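Local coordinates for DNA replication and repair protein RecF (Caldanaerobacter subterraneus subsp. tengcongensis, PDB 5Z69), which probably binds ATP and single-stranded DNA as an ABC-type ATPase and mediates recombination in the RecFOR pathway of DNA repair, at residues R57-S62 and T122-P127. Sequence-based numbering, arbitrary orientation.
Sequences RSFRGS and TVIFSP. With AGS (phosphothiophosphoric acid-adenylate ester), chain C.
Ile-124 sets the methyl at its tip, CD1, squarely over the ring of Phe-59, 3.6 Å from the centroid and 2° off the normal, a CH-pi contact in which all six ring carbons lie almost equally far from that one atom. CG1 of Ile-124, anti to the backbone N (chi1 174°), leads out from strand 122-125, an outermost strand of the nucleotide-binding sheet, and CD1 at its end reaches the ring; the two side chains cross at about a right angle. On the opposite face lies CG of Arg-60, 3.7 Å above the ring plane and displaced toward the rim. Ser-126 comes in obliquely, its OG 4.4 Å from Phe-59 CE1. Phe-59 and Arg-60 are the central residues of a type I turn from Ser-58 to Gly-61, joined by an ST turn in which Ser-58 OG accepts from Arg-60 N. This loop follows helix 43-55, which continues from the Walker A loop, and Phe-59 also packs on Glu-48 and Arg-51 of that helix. Arg-60 belongs to the ATP-analogue pocket, though its weak NH2 bond to O2A of the alpha-phosphate is doubtful. Without the ring, with an alanine at Phe-59, Ile-124 CD1 would probably lose its aromatic partner and the Arg-60 chain its support. The contact is thus apolar, with Ser-126 OG bonded to Glu-128 and Arg-60 NH1 to Glu-48 and Asn-45.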
loop_
_atom_site.group_PDB
_atom_site.type_symbol
_atom_site.label_atom_id
_atom_site.label_comp_id
_atom_site.label_asym_id
_atom_site.label_seq_id
_atom_site.Cartn_x
_atom_site.Cartn_y
_atom_site.Cartn_z
ATOM N N ARG A 57 27.652 -12.457 -4.069
ATOM C CA ARG A 57 27.066 -12.846 -2.786
ATOM C C ARG A 57 26.350 -14.182 -2.920
ATOM O O ARG A 57 26.199 -14.705 -4.040
ATOM C CB ARG A 57 26.077 -11.787 -2.290
ATOM C CG ARG A 57 24.850 -11.728 -3.167
ATOM C CD ARG A 57 23.937 -10.607 -2.739
ATOM N NE ARG A 57 22.820 -10.481 -3.666
ATOM C CZ ARG A 57 21.822 -9.621 -3.522
ATOM N NH1 ARG A 57 21.795 -8.804 -2.480
ATOM N NH2 ARG A 57 20.851 -9.585 -4.423
ATOM N N SER A 58 25.943 -14.737 -1.776
ATOM C CA SER A 58 25.148 -15.959 -1.706
ATOM C C SER A 58 23.706 -15.696 -2.135
ATOM O O SER A 58 23.069 -14.798 -1.596
ATOM C CB SER A 58 25.151 -16.510 -0.275
ATOM O OG SER A 58 24.234 -17.581 -0.127
ATOM N N PHE A 59 23.172 -16.483 -3.069
ATOM C CA PHE A 59 21.754 -16.341 -3.424
ATOM C C PHE A 59 20.851 -16.794 -2.279
ATOM O O PHE A 59 19.665 -16.524 -2.284
ATOM C CB PHE A 59 21.402 -17.113 -4.705
ATOM C CG PHE A 59 21.323 -18.607 -4.534
ATOM C CD1 PHE A 59 20.117 -19.225 -4.231
ATOM C CD2 PHE A 59 22.445 -19.404 -4.717
ATOM C CE1 PHE A 59 20.043 -20.602 -4.079
ATOM C CE2 PHE A 59 22.377 -20.794 -4.577
ATOM C CZ PHE A 59 21.175 -21.390 -4.253
ATOM N N ARG A 60 21.412 -17.498 -1.308
ATOM C CA ARG A 60 20.627 -17.960 -0.175
ATOM C C ARG A 60 20.561 -16.908 0.926
ATOM O O ARG A 60 19.868 -17.090 1.925
ATOM C CB ARG A 60 21.214 -19.239 0.394
ATOM C CG ARG A 60 21.204 -20.421 -0.526
ATOM C CD ARG A 60 22.486 -21.184 -0.313
ATOM N NE ARG A 60 22.247 -22.602 -0.152
ATOM C CZ ARG A 60 23.205 -23.514 -0.101
ATOM N NH1 ARG A 60 24.480 -23.153 -0.197
ATOM N NH2 ARG A 60 22.880 -24.790 0.052
ATOM N N GLY A 61 21.299 -15.815 0.747
ATOM C CA GLY A 61 21.341 -14.762 1.743
ATOM C C GLY A 61 22.338 -15.016 2.860
ATOM O O GLY A 61 22.341 -14.291 3.855
ATOM N N SER A 62 23.195 -16.025 2.701
ATOM C CA SER A 62 24.176 -16.365 3.742
ATOM C C SER A 62 25.296 -15.344 3.842
ATOM O O SER A 62 25.670 -14.740 2.847
ATOM C CB SER A 62 24.773 -17.740 3.480
ATOM O OG SER A 62 23.757 -18.680 3.186
ATOM N N THR A 122 23.599 -14.589 -14.977
ATOM C CA THR A 122 22.843 -15.788 -14.676
ATOM C C THR A 122 21.426 -15.394 -14.256
ATOM O O THR A 122 21.190 -14.267 -13.842
ATOM C CB THR A 122 23.468 -16.606 -13.511
ATOM O OG1 THR A 122 23.742 -15.711 -12.433
ATOM C CG2 THR A 122 24.771 -17.322 -13.932
ATOM N N VAL A 123 20.490 -16.322 -14.382
ATOM C CA VAL A 123 19.204 -16.223 -13.691
ATOM C C VAL A 123 19.034 -17.524 -12.935
ATOM O O VAL A 123 19.224 -18.595 -13.507
ATOM C CB VAL A 123 18.027 -16.019 -14.660
ATOM C CG1 VAL A 123 16.688 -15.948 -13.886
ATOM C CG2 VAL A 123 18.257 -14.768 -15.483
ATOM N N ILE A 124 18.707 -17.436 -11.653
ATOM C CA ILE A 124 18.601 -18.639 -10.846
ATOM C C ILE A 124 17.151 -18.835 -10.437
ATOM O O ILE A 124 16.514 -17.913 -9.946
ATOM C CB ILE A 124 19.521 -18.583 -9.595
ATOM C CG1 ILE A 124 19.285 -19.797 -8.700
ATOM C CG2 ILE A 124 19.345 -17.265 -8.820
ATOM C CD1 ILE A 124 20.516 -20.184 -7.891
ATOM N N PHE A 125 16.649 -20.040 -10.681
ATOM C CA PHE A 125 15.282 -20.421 -10.353
ATOM C C PHE A 125 15.395 -21.368 -9.186
ATOM O O PHE A 125 16.132 -22.336 -9.262
ATOM C CB PHE A 125 14.575 -21.121 -11.524
ATOM C CG PHE A 125 14.471 -20.296 -12.782
ATOM C CD1 PHE A 125 15.576 -20.114 -13.617
ATOM C CD2 PHE A 125 13.252 -19.734 -13.156
ATOM C CE1 PHE A 125 15.458 -19.364 -14.794
ATOM C CE2 PHE A 125 13.134 -18.984 -14.324
ATOM C CZ PHE A 125 14.236 -18.797 -15.139
ATOM N N SER A 126 14.655 -21.089 -8.119
ATOM C CA SER A 126 14.765 -21.818 -6.859
ATOM C C SER A 126 13.376 -21.904 -6.214
ATOM O O SER A 126 12.546 -21.035 -6.453
ATOM C CB SER A 126 15.759 -21.116 -5.931
ATOM O OG SER A 126 15.868 -21.780 -4.693
ATOM N N PRO A 127 13.116 -22.956 -5.417
ATOM C CA PRO A 127 11.803 -23.057 -4.752
ATOM C C PRO A 127 11.489 -21.838 -3.884
ATOM O O PRO A 127 10.336 -21.401 -3.831
ATOM C CB PRO A 127 11.934 -24.319 -3.897
ATOM C CG PRO A 127 12.987 -25.146 -4.607
ATOM C CD PRO A 127 13.959 -24.139 -5.161
HETATM P PG AGS C . 19.965 -28.820 -2.593
HETATM S S1G AGS C . 19.655 -29.052 -4.509
HETATM O O2G AGS C . 19.122 -29.878 -1.804
HETATM O O3G AGS C . 19.435 -27.400 -2.224
HETATM P PB AGS C . 22.158 -30.163 -1.417
HETATM O O1B AGS C . 23.109 -30.977 -2.230
HETATM O O2B AGS C . 21.001 -31.019 -0.874
HETATM O O3B AGS C . 21.509 -28.950 -2.260
HETATM P PA AGS C . 23.972 -28.434 -0.137
HETATM O O1A AGS C . 24.566 -28.299 -1.545
HETATM O O2A AGS C . 23.278 -27.247 0.457
HETATM O O3A AGS C . 22.933 -29.646 -0.126
HETATM O "O5'" AGS C . 25.061 -28.938 0.847
HETATM C "C5'" AGS C . 25.182 -28.332 2.104
HETATM C "C4'" AGS C . 25.978 -29.311 2.911
HETATM O "O4'" AGS C . 27.295 -28.765 3.144
HETATM C "C3'" AGS C . 25.384 -29.603 4.285
HETATM O "O3'" AGS C . 25.633 -30.954 4.658
HETATM C "C2'" AGS C . 26.074 -28.563 5.172
HETATM O "O2'" AGS C . 26.202 -28.998 6.522
HETATM C "C1'" AGS C . 27.454 -28.449 4.513
HETATM N N9 AGS C . 28.049 -27.127 4.622
HETATM C C8 AGS C . 27.413 -25.910 4.553
HETATM N N7 AGS C . 28.208 -24.884 4.716
HETATM C C5 AGS C . 29.455 -25.454 4.901
HETATM C C6 AGS C . 30.733 -24.907 5.132
HETATM N N6 AGS C . 30.969 -23.593 5.198
HETATM N N1 AGS C . 31.767 -25.760 5.298
HETATM C C2 AGS C . 31.534 -27.075 5.225
HETATM N N3 AGS C . 30.378 -27.709 5.014
HETATM C C4 AGS C . 29.375 -26.835 4.856
#